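Local coordinates for predicted metal-dependent phosphohydrolase (Magnetospirillum magnetotacticum MS-1, PDB 3KH1), which probably hydrolyses phosphate esters with the aid of a bound metal ion, perhaps as a 5'-deoxynucleotidase of the HD family, at residues 7-12 with 110-115; 69-74 with 123-128; 76-81 with 102-107. One frame throughout, in Å; residues are numbered along the deposited sequence. Where two conformers were deposited one is given.

Interaction 1: 7-12 with 110-115; sequences ESRLAA and LLPPDQ
Arg9 and Asp114 form a salt bridge between the first helix, 8-19, and the start of helix 113-128. Both helices belong to the mainly helical fold expected of an HD-family phosphohydrolase. Pro112 sits at the N-cap of helix 113-128, and Asp114 lies in its first turn.

The charged part is a two-pronged, end-on grip. Arg9 NH1 gives a nearly straight bond to Asp114 OD1 at 2.8 Å, with an N-H...O angle of 170°. Arg9 NH2 reaches Asp114 OD2 at 3.1 Å on its syn lone pair, and this bond is more bent. The guanidinium and carboxylate planes are 49° apart, so the two groups are twisted against each other. With CG anti to the backbone N (chi1 173°) and the chain extended from CG to NE, the Arg9 side chain spans the gap to the other helix. Arg9 NE has a second acidic partner, Glu57 of the second subunit, so this arginine also ties the contact to the dimer interface.

The apolar part flanks the bridge. Pro112 CG lies over one face of the guanidinium, 3.7 Å from Arg9 NH1. The same Pro112 CG also meets the aliphatic stem at Arg9 CG, 3.9 Å away. On the next turn Ala12 CB rests 4.0 Å from Pro112 CD. The small methyl is consistent with the close backbones here, Ala12 CA to Leu111 CA 5.2 Å.

Gln115 is polar but bonds elsewhere. Its OE1 accepts from Gln13, and its NE2 donates to the backbone of Leu54 of the second subunit. Farther along the contact, Ala12 CB lies 3.4 Å from the carbonyl oxygen Leu110 O.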
loop_
_atom_site.group_PDB
_atom_site.type_symbol
_atom_site.label_atom_id
_atom_site.label_comp_id
_atom_site.label_asym_id
_atom_site.label_seq_id
_atom_site.Cartn_x
_atom_site.Cartn_y
_atom_site.Cartn_z
ATOM N N GLU A 7 22.651 16.584 -5.549
ATOM C CA GLU A 7 21.894 15.598 -4.812
ATOM C C GLU A 7 20.500 16.090 -4.399
ATOM O O GLU A 7 19.789 15.387 -3.676
ATOM C CB GLU A 7 22.700 15.195 -3.596
ATOM C CG GLU A 7 23.941 14.399 -3.897
ATOM C CD GLU A 7 23.671 12.975 -4.320
ATOM O OE1 GLU A 7 22.626 12.377 -3.921
ATOM O OE2 GLU A 7 24.547 12.476 -5.070
ATOM N N SER A 8 20.122 17.296 -4.843
ATOM C CA SER A 8 18.894 17.947 -4.381
ATOM C C SER A 8 17.648 17.166 -4.756
ATOM O O SER A 8 16.749 17.022 -3.945
ATOM C CB SER A 8 18.776 19.352 -4.975
ATOM O OG SER A 8 19.807 20.188 -4.491
ATOM N N ARG A 9 17.607 16.676 -5.982
ATOM C CA ARG A 9 16.388 16.005 -6.439
ATOM C C ARG A 9 16.123 14.749 -5.610
ATOM O O ARG A 9 15.010 14.540 -5.131
ATOM C CB ARG A 9 16.522 15.678 -7.934
ATOM C CG ARG A 9 15.371 14.822 -8.476
ATOM C CD ARG A 9 15.514 14.642 -9.980
ATOM N NE ARG A 9 14.425 13.827 -10.492
ATOM C CZ ARG A 9 13.205 14.290 -10.775
ATOM N NH1 ARG A 9 12.910 15.572 -10.681
ATOM N NH2 ARG A 9 12.257 13.464 -11.185
ATOM N N LEU A 10 17.140 13.907 -5.451
ATOM C CA LEU A 10 16.986 12.649 -4.714
ATOM C C LEU A 10 16.677 13.006 -3.244
ATOM O O LEU A 10 15.876 12.326 -2.620
ATOM C CB LEU A 10 18.229 11.777 -4.880
ATOM C CG LEU A 10 18.134 10.411 -4.197
ATOM C CD1 LEU A 10 16.901 9.583 -4.617
ATOM C CD2 LEU A 10 19.446 9.657 -4.446
ATOM N N ALA A 11 17.328 14.022 -2.666
ATOM C CA ALA A 11 17.024 14.356 -1.281
ATOM C C ALA A 11 15.562 14.779 -1.109
ATOM O O ALA A 11 14.944 14.422 -0.101
ATOM C CB ALA A 11 17.946 15.454 -0.797
ATOM N N ALA A 12 15.019 15.510 -2.072
ATOM C CA ALA A 12 13.628 15.942 -2.013
ATOM C C ALA A 12 12.722 14.722 -2.093
ATOM O O ALA A 12 11.785 14.551 -1.288
ATOM C CB ALA A 12 13.307 16.952 -3.137
ATOM N N LEU A 110 6.957 18.780 -1.089
ATOM C CA LEU A 110 8.250 18.190 -0.712
ATOM C C LEU A 110 8.992 17.590 -1.925
ATOM O O LEU A 110 10.210 17.488 -1.936
ATOM C CB LEU A 110 8.065 17.120 0.361
ATOM C CG LEU A 110 7.579 17.605 1.743
ATOM C CD1 LEU A 110 7.268 16.401 2.643
ATOM C CD2 LEU A 110 8.596 18.567 2.405
ATOM N N LEU A 111 8.242 17.132 -2.915
ATOM C CA LEU A 111 8.835 16.487 -4.084
ATOM C C LEU A 111 9.537 17.513 -4.969
ATOM O O LEU A 111 9.252 18.712 -4.880
ATOM C CB LEU A 111 7.750 15.763 -4.891
ATOM C CG LEU A 111 7.172 14.516 -4.218
ATOM C CD1 LEU A 111 5.823 14.166 -4.863
ATOM C CD2 LEU A 111 8.198 13.374 -4.268
ATOM N N PRO A 112 10.434 17.037 -5.849
ATOM C CA PRO A 112 10.917 17.943 -6.879
ATOM C C PRO A 112 9.741 18.534 -7.677
ATOM O O PRO A 112 8.699 17.894 -7.773
ATOM C CB PRO A 112 11.779 17.067 -7.784
ATOM C CG PRO A 112 11.884 15.784 -7.141
ATOM C CD PRO A 112 10.927 15.665 -6.021
ATOM N N PRO A 113 9.901 19.738 -8.246
ATOM C CA PRO A 113 8.763 20.390 -8.908
ATOM C C PRO A 113 7.988 19.564 -9.935
ATOM O O PRO A 113 6.764 19.683 -9.980
ATOM C CB PRO A 113 9.397 21.610 -9.574
ATOM C CG PRO A 113 10.518 21.943 -8.655
ATOM C CD PRO A 113 11.062 20.643 -8.144
ATOM N N ASP A 114 8.670 18.784 -10.776
ATOM C CA ASP A 114 7.990 17.983 -11.782
ATOM C C ASP A 114 7.043 16.955 -11.122
ATOM O O ASP A 114 5.885 16.827 -11.491
ATOM C CB ASP A 114 8.969 17.324 -12.769
ATOM C CG ASP A 114 9.904 16.313 -12.106
ATOM O OD1 ASP A 114 10.338 16.520 -10.974
ATOM O OD2 ASP A 114 10.237 15.295 -12.730
ATOM N N GLN A 115 7.524 16.289 -10.103
ATOM C CA GLN A 115 6.731 15.321 -9.425
ATOM C C GLN A 115 5.705 15.936 -8.489
ATOM O O GLN A 115 4.610 15.400 -8.336
ATOM C CB GLN A 115 7.626 14.348 -8.643
ATOM C CG GLN A 115 8.386 13.354 -9.510
ATOM C CD GLN A 115 9.223 12.429 -8.695
ATOM O OE1 GLN A 115 10.027 12.875 -7.863
ATOM N NE2 GLN A 115 9.074 11.125 -8.938
#

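Interaction 2: 69-74 with 123-128; sequences ARMLLI and WQEYEA
The Tyr126 ring meets the selenium of Met71, a selenomethionine, at its edge. Met71 SE is 5.3 Å from the ring centroid and 86° off the ring normal, a Met-aromatic contact made beside the ring and not over a face. Also near the ring plane, at an edge, is Glu127 OE2. Leu72 CD2 comes to Tyr126 CE1 at 4.1 Å, oblique to the ring. Beyond the two segments, the His75 ring meets that of the tyrosine. The Tyr126 side chain is about 13 Å from a bound calcium ion. The other large flat group, the Trp123 indole, turns away from helix 65-74. Its NE1 makes a weak hydrogen bond to Glu127 OE2, and its ring packs on helix 96-108.

The two helices cross almost at a right angle, with a signed angle of -93° and segment axes 9.7 Å apart. This is buried helix-helix packing inside the HD domain, and no hydrogen bond links the two segments. Met71 fills much of the crossing. With CG anti to the backbone N (chi1 178°), its chain runs out so that its end reaches helix 113-128, and the bend at chi3 carries the methyl on to Glu125. Met71 CG lies 3.7 Å from Tyr126 CB. The methyl Met71 CE lies over the face of the Glu125 carboxylate, 3.5 Å from Glu125 CD.

That carboxylate is held by polar partners outside the crossing: Arg67 makes a salt bridge to OE1, and Thr131 hydrogen-bonds to OE2. If Glu125 were replaced by alanine, Arg67 and Thr131 would probably lose this acceptor and a gap would open beside the Met71 methyl. At the other end of the crossing, Ile74 CD1 touches the Trp123 backbone N at 3.7 Å and Trp123 CB at 3.9 Å.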
loop_
_atom_site.group_PDB
_atom_site.type_symbol
_atom_site.label_atom_id
_atom_site.label_comp_id
_atom_site.label_asym_id
_atom_site.label_seq_id
_atom_site.Cartn_x
_atom_site.Cartn_y
_atom_site.Cartn_z
ATOM N N ALA A 69 -3.146 1.960 -9.975
ATOM C CA ALA A 69 -2.467 1.546 -8.760
ATOM C C ALA A 69 -1.738 2.728 -8.154
ATOM O O ALA A 69 -1.836 2.966 -6.951
ATOM C CB ALA A 69 -1.518 0.366 -9.003
ATOM N N ARG A 70 -0.976 3.439 -8.963
ATOM C CA ARG A 70 -0.207 4.605 -8.458
ATOM C C ARG A 70 -1.126 5.655 -7.865
ATOM O O ARG A 70 -0.914 6.165 -6.769
ATOM C CB ARG A 70 0.640 5.202 -9.584
ATOM C CG ARG A 70 1.437 6.409 -9.202
ATOM C CD ARG A 70 2.367 6.885 -10.238
ATOM N NE ARG A 70 1.735 7.416 -11.450
ATOM C CZ ARG A 70 1.681 6.797 -12.631
ATOM N NH1 ARG A 70 1.940 5.507 -12.734
ATOM N NH2 ARG A 70 1.259 7.449 -13.699
HETATM N N MSE A 71 -2.212 5.924 -8.571
HETATM C CA MSE A 71 -3.198 6.884 -8.126
HETATM C C MSE A 71 -3.789 6.476 -6.771
HETATM O O MSE A 71 -3.909 7.286 -5.853
HETATM C CB MSE A 71 -4.314 6.977 -9.193
HETATM C CG MSE A 71 -5.453 7.914 -8.861
HETATM SE SE MSE A 71 -6.872 7.807 -10.199
HETATM C CE MSE A 71 -6.027 8.871 -11.573
ATOM N N LEU A 72 -4.131 5.207 -6.625
ATOM C CA LEU A 72 -4.647 4.727 -5.354
ATOM C C LEU A 72 -3.600 4.795 -4.254
ATOM O O LEU A 72 -3.928 5.096 -3.100
ATOM C CB LEU A 72 -5.196 3.308 -5.494
ATOM C CG LEU A 72 -6.524 3.224 -6.280
ATOM C CD1 LEU A 72 -6.805 1.756 -6.638
ATOM C CD2 LEU A 72 -7.620 3.837 -5.481
ATOM N N LEU A 73 -2.365 4.471 -4.551
ATOM C CA LEU A 73 -1.310 4.528 -3.529
ATOM C C LEU A 73 -1.176 5.956 -2.985
ATOM O O LEU A 73 -0.860 6.142 -1.818
ATOM C CB LEU A 73 0.017 4.064 -4.056
ATOM C CG LEU A 73 0.058 2.558 -4.418
ATOM C CD1 LEU A 73 1.366 2.240 -5.155
ATOM C CD2 LEU A 73 -0.038 1.686 -3.130
ATOM N N ILE A 74 -1.431 6.976 -3.809
ATOM C CA ILE A 74 -1.215 8.358 -3.351
ATOM C C ILE A 74 -2.496 9.102 -2.981
ATOM O O ILE A 74 -2.423 10.236 -2.501
ATOM C CB ILE A 74 -0.346 9.180 -4.346
ATOM C CG1 ILE A 74 -0.986 9.368 -5.720
ATOM C CG2 ILE A 74 0.999 8.501 -4.484
ATOM C CD1 ILE A 74 -2.038 10.497 -5.819
ATOM N N TRP A 123 -3.775 13.165 -7.795
ATOM C CA TRP A 123 -4.713 13.205 -6.709
ATOM C C TRP A 123 -5.984 13.984 -7.108
ATOM O O TRP A 123 -7.097 13.511 -6.880
ATOM C CB TRP A 123 -4.071 13.861 -5.462
ATOM C CG TRP A 123 -5.092 14.227 -4.427
ATOM C CD1 TRP A 123 -5.961 13.388 -3.790
ATOM C CD2 TRP A 123 -5.441 15.541 -4.033
ATOM N NE1 TRP A 123 -6.803 14.115 -2.996
ATOM C CE2 TRP A 123 -6.515 15.439 -3.124
ATOM C CE3 TRP A 123 -4.937 16.798 -4.342
ATOM C CZ2 TRP A 123 -7.093 16.539 -2.516
ATOM C CZ3 TRP A 123 -5.498 17.893 -3.726
ATOM C CH2 TRP A 123 -6.558 17.756 -2.829
ATOM N N GLN A 124 -5.807 15.128 -7.769
ATOM C CA GLN A 124 -6.937 15.937 -8.228
ATOM C C GLN A 124 -7.818 15.133 -9.215
ATOM O O GLN A 124 -9.041 15.199 -9.197
ATOM C CB GLN A 124 -6.402 17.246 -8.858
ATOM C CG GLN A 124 -5.778 18.237 -7.815
ATOM C CD GLN A 124 -4.804 19.259 -8.402
ATOM O OE1 GLN A 124 -4.957 19.703 -9.521
ATOM N NE2 GLN A 124 -3.793 19.626 -7.627
ATOM N N GLU A 125 -7.162 14.353 -10.078
ATOM C CA GLU A 125 -7.832 13.532 -11.051
ATOM C C GLU A 125 -8.685 12.450 -10.368
ATOM O O GLU A 125 -9.861 12.241 -10.713
ATOM C CB GLU A 125 -6.797 12.917 -11.988
ATOM C CG GLU A 125 -7.389 12.040 -13.026
ATOM C CD GLU A 125 -6.367 11.447 -13.979
ATOM O OE1 GLU A 125 -5.218 11.907 -14.000
ATOM O OE2 GLU A 125 -6.705 10.458 -14.661
ATOM N N TYR A 126 -8.093 11.826 -9.358
ATOM C CA TYR A 126 -8.812 10.856 -8.536
ATOM C C TYR A 126 -10.068 11.496 -7.927
ATOM O O TYR A 126 -11.171 10.932 -8.002
ATOM C CB TYR A 126 -7.918 10.329 -7.412
ATOM C CG TYR A 126 -8.676 9.484 -6.456
ATOM C CD1 TYR A 126 -8.951 8.159 -6.777
ATOM C CD2 TYR A 126 -9.115 9.971 -5.236
ATOM C CE1 TYR A 126 -9.665 7.353 -5.954
ATOM C CE2 TYR A 126 -9.854 9.106 -4.379
ATOM C CZ TYR A 126 -10.114 7.802 -4.758
ATOM O OH TYR A 126 -10.835 7.000 -3.884
ATOM N N GLU A 127 -9.889 12.659 -7.320
ATOM C CA GLU A 127 -11.004 13.332 -6.664
ATOM C C GLU A 127 -12.111 13.724 -7.636
ATOM O O GLU A 127 -13.292 13.664 -7.276
ATOM C CB GLU A 127 -10.550 14.561 -5.897
ATOM C CG GLU A 127 -9.667 14.279 -4.776
ATOM C CD GLU A 127 -10.349 13.529 -3.632
ATOM O OE1 GLU A 127 -11.601 13.578 -3.505
ATOM O OE2 GLU A 127 -9.610 12.904 -2.836
ATOM N N ALA A 128 -11.735 14.101 -8.862
ATOM C CA ALA A 128 -12.732 14.528 -9.840
ATOM C C ALA A 128 -13.567 13.387 -10.414
ATOM O O ALA A 128 -14.666 13.617 -10.912
ATOM C CB ALA A 128 -12.088 15.329 -10.985
#

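Interaction 3: 76-81 with 102-107; sequences DIVEID and KAAARL
Asp81 lies against one face of helix 96-108, and its side chain can be followed outward. Its CB rests 3.7 Å from Ala103 CB. Its CG lies over the Leu107 methyl CD1, 4.0 Å away. Its two oxygens then meet Arg106, one turn on from the alanine. Asp81 OD2 takes a bond from Arg106 NE at 2.7 Å, nearly straight at 173°. Asp81 OD1 takes one from Arg106 NH2 at 2.8 Å. This is a side-on, two-pronged salt bridge, with the carboxylate and guanidinium planes only 21° apart. Two bonds fix the carboxylate's rotation, and the bend of the Arg106 chain at chi3 (80°) turns its edge to the aspartate. Arg106 NH2 also bridges to Glu19, so Arg106 has a second acidic partner.

The rest is packing of methyl groups on side chains and on backbone carbonyls. Leu107 CD1 reaches Ile80 CB at 3.9 Å, and Val78 CG1 packs on Ala104 CB at 3.7 Å. Leu107 CD1 also lies 3.4 Å from Ile77 O, while Ala103 CB sits near the carbonyl oxygen of Val78. The small side chains of Ala103 and Ala104 are consistent with the close approach of the type I turn from Asp76 to Glu79, Val78 CA to Ala103 CA 5.1 Å.

The contact joins the short helix 79-82 and the turn before it to helix 96-108. Trp123 of helix 113-128 packs against the turn at Val78. Helix 8-19 also borders the contact, with Phe16 touching Ile77 and Glu19 touching Leu107.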
loop_
_atom_site.group_PDB
_atom_site.type_symbol
_atom_site.label_atom_id
_atom_site.label_comp_id
_atom_site.label_asym_id
_atom_site.label_seq_id
_atom_site.Cartn_x
_atom_site.Cartn_y
_atom_site.Cartn_z
ATOM N N ASP A 76 -4.778 9.225 -0.736
ATOM C CA ASP A 76 -5.033 9.695 0.605
ATOM C C ASP A 76 -3.866 10.395 1.279
ATOM O O ASP A 76 -3.958 10.797 2.443
ATOM C CB ASP A 76 -5.543 8.571 1.519
ATOM C CG ASP A 76 -7.059 8.434 1.497
ATOM O OD1 ASP A 76 -7.752 9.392 1.075
ATOM O OD2 ASP A 76 -7.510 7.380 1.985
ATOM N N ILE A 77 -2.792 10.652 0.567
ATOM C CA ILE A 77 -1.666 11.373 1.186
ATOM C C ILE A 77 -2.079 12.695 1.810
ATOM O O ILE A 77 -1.584 13.047 2.905
ATOM C CB ILE A 77 -0.480 11.479 0.219
ATOM C CG1 ILE A 77 0.209 10.073 0.108
ATOM C CG2 ILE A 77 0.488 12.613 0.644
ATOM C CD1 ILE A 77 1.246 9.966 -1.017
ATOM N N VAL A 78 -3.004 13.415 1.162
ATOM C CA VAL A 78 -3.469 14.658 1.770
ATOM C C VAL A 78 -4.049 14.506 3.176
ATOM O O VAL A 78 -4.022 15.474 3.979
ATOM C CB VAL A 78 -4.514 15.398 0.890
ATOM C CG1 VAL A 78 -3.819 15.938 -0.398
ATOM C CG2 VAL A 78 -5.770 14.517 0.605
ATOM N N GLU A 79 -4.556 13.318 3.512
ATOM C CA GLU A 79 -5.126 13.089 4.841
ATOM C C GLU A 79 -4.104 13.155 5.981
ATOM O O GLU A 79 -4.488 13.276 7.140
ATOM C CB GLU A 79 -5.968 11.794 4.877
ATOM C CG GLU A 79 -7.111 11.819 3.816
ATOM C CD GLU A 79 -8.262 10.880 4.086
ATOM O OE1 GLU A 79 -8.141 9.967 4.895
ATOM O OE2 GLU A 79 -9.335 11.125 3.463
ATOM N N ILE A 80 -2.810 13.039 5.684
ATOM C CA ILE A 80 -1.771 13.263 6.698
ATOM C C ILE A 80 -2.033 14.551 7.439
ATOM O O ILE A 80 -1.864 14.591 8.657
ATOM C CB ILE A 80 -0.353 13.216 6.096
ATOM C CG1 ILE A 80 0.009 11.798 5.668
ATOM C CG2 ILE A 80 0.685 13.802 7.048
ATOM C CD1 ILE A 80 1.162 11.720 4.726
ATOM N N ASP A 81 -2.358 15.621 6.706
ATOM C CA ASP A 81 -2.660 16.902 7.307
ATOM C C ASP A 81 -4.167 17.123 7.475
ATOM O O ASP A 81 -4.594 17.791 8.432
ATOM C CB ASP A 81 -2.102 18.069 6.469
ATOM C CG ASP A 81 -0.575 18.170 6.453
ATOM O OD1 ASP A 81 0.136 17.393 7.161
ATOM O OD2 ASP A 81 -0.126 19.138 5.741
ATOM N N LYS A 102 -4.599 22.694 0.956
ATOM C CA LYS A 102 -3.408 23.062 1.714
ATOM C C LYS A 102 -2.485 21.878 2.010
ATOM O O LYS A 102 -1.267 21.992 1.905
ATOM C CB LYS A 102 -3.765 23.742 3.044
ATOM N N ALA A 103 -3.071 20.726 2.331
ATOM C CA ALA A 103 -2.274 19.527 2.570
ATOM C C ALA A 103 -1.483 19.160 1.303
ATOM O O ALA A 103 -0.284 18.830 1.363
ATOM C CB ALA A 103 -3.196 18.385 2.977
ATOM N N ALA A 104 -2.171 19.146 0.172
ATOM C CA ALA A 104 -1.540 18.817 -1.107
ATOM C C ALA A 104 -0.341 19.722 -1.374
ATOM O O ALA A 104 0.741 19.250 -1.743
ATOM C CB ALA A 104 -2.517 18.894 -2.215
ATOM N N ALA A 105 -0.529 21.025 -1.177
ATOM C CA ALA A 105 0.567 21.960 -1.381
ATOM C C ALA A 105 1.806 21.670 -0.512
ATOM O O ALA A 105 2.936 21.715 -1.020
ATOM C CB ALA A 105 0.093 23.393 -1.205
ATOM N N ARG A 106 1.610 21.338 0.761
ATOM C CA ARG A 106 2.721 21.099 1.657
ATOM C C ARG A 106 3.372 19.762 1.374
ATOM O O ARG A 106 4.601 19.645 1.318
ATOM C CB ARG A 106 2.285 21.131 3.120
ATOM C CG ARG A 106 3.466 21.008 4.078
ATOM C CD ARG A 106 3.025 20.890 5.512
ATOM N NE ARG A 106 2.580 19.537 5.875
ATOM C CZ ARG A 106 3.384 18.504 6.178
ATOM N NH1 ARG A 106 4.714 18.608 6.149
ATOM N NH2 ARG A 106 2.856 17.375 6.584
ATOM N N LEU A 107 2.539 18.725 1.222
ATOM C CA LEU A 107 3.040 17.366 1.119
ATOM C C LEU A 107 3.640 17.098 -0.246
ATOM O O LEU A 107 4.806 16.684 -0.326
ATOM C CB LEU A 107 1.930 16.363 1.466
ATOM C CG LEU A 107 1.637 16.323 2.996
ATOM C CD1 LEU A 107 0.236 15.850 3.270
ATOM C CD2 LEU A 107 2.732 15.510 3.701
#

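The three contacts belong to one helical assembly. Interaction 3 is nested along the chain inside the loops closed by interactions 1 and 2, whose own segments alternate. Interactions 1 and 2 both use helix 113-128, one at its start and one at its end, with centres about 20 Å apart and no touch. Interaction 3 lies about 17 Å from interaction 1 and about 13 Å from interaction 2, centre to centre. Interactions 2 and 3 meet through Trp123, whose CZ3 is 3.5 Å from Ala104 CB. Helix 113-128 thus connects the N-terminal helix to the buried interior. Interactions 1 and 2 also reach the second subunit, so the dimer interface borders both.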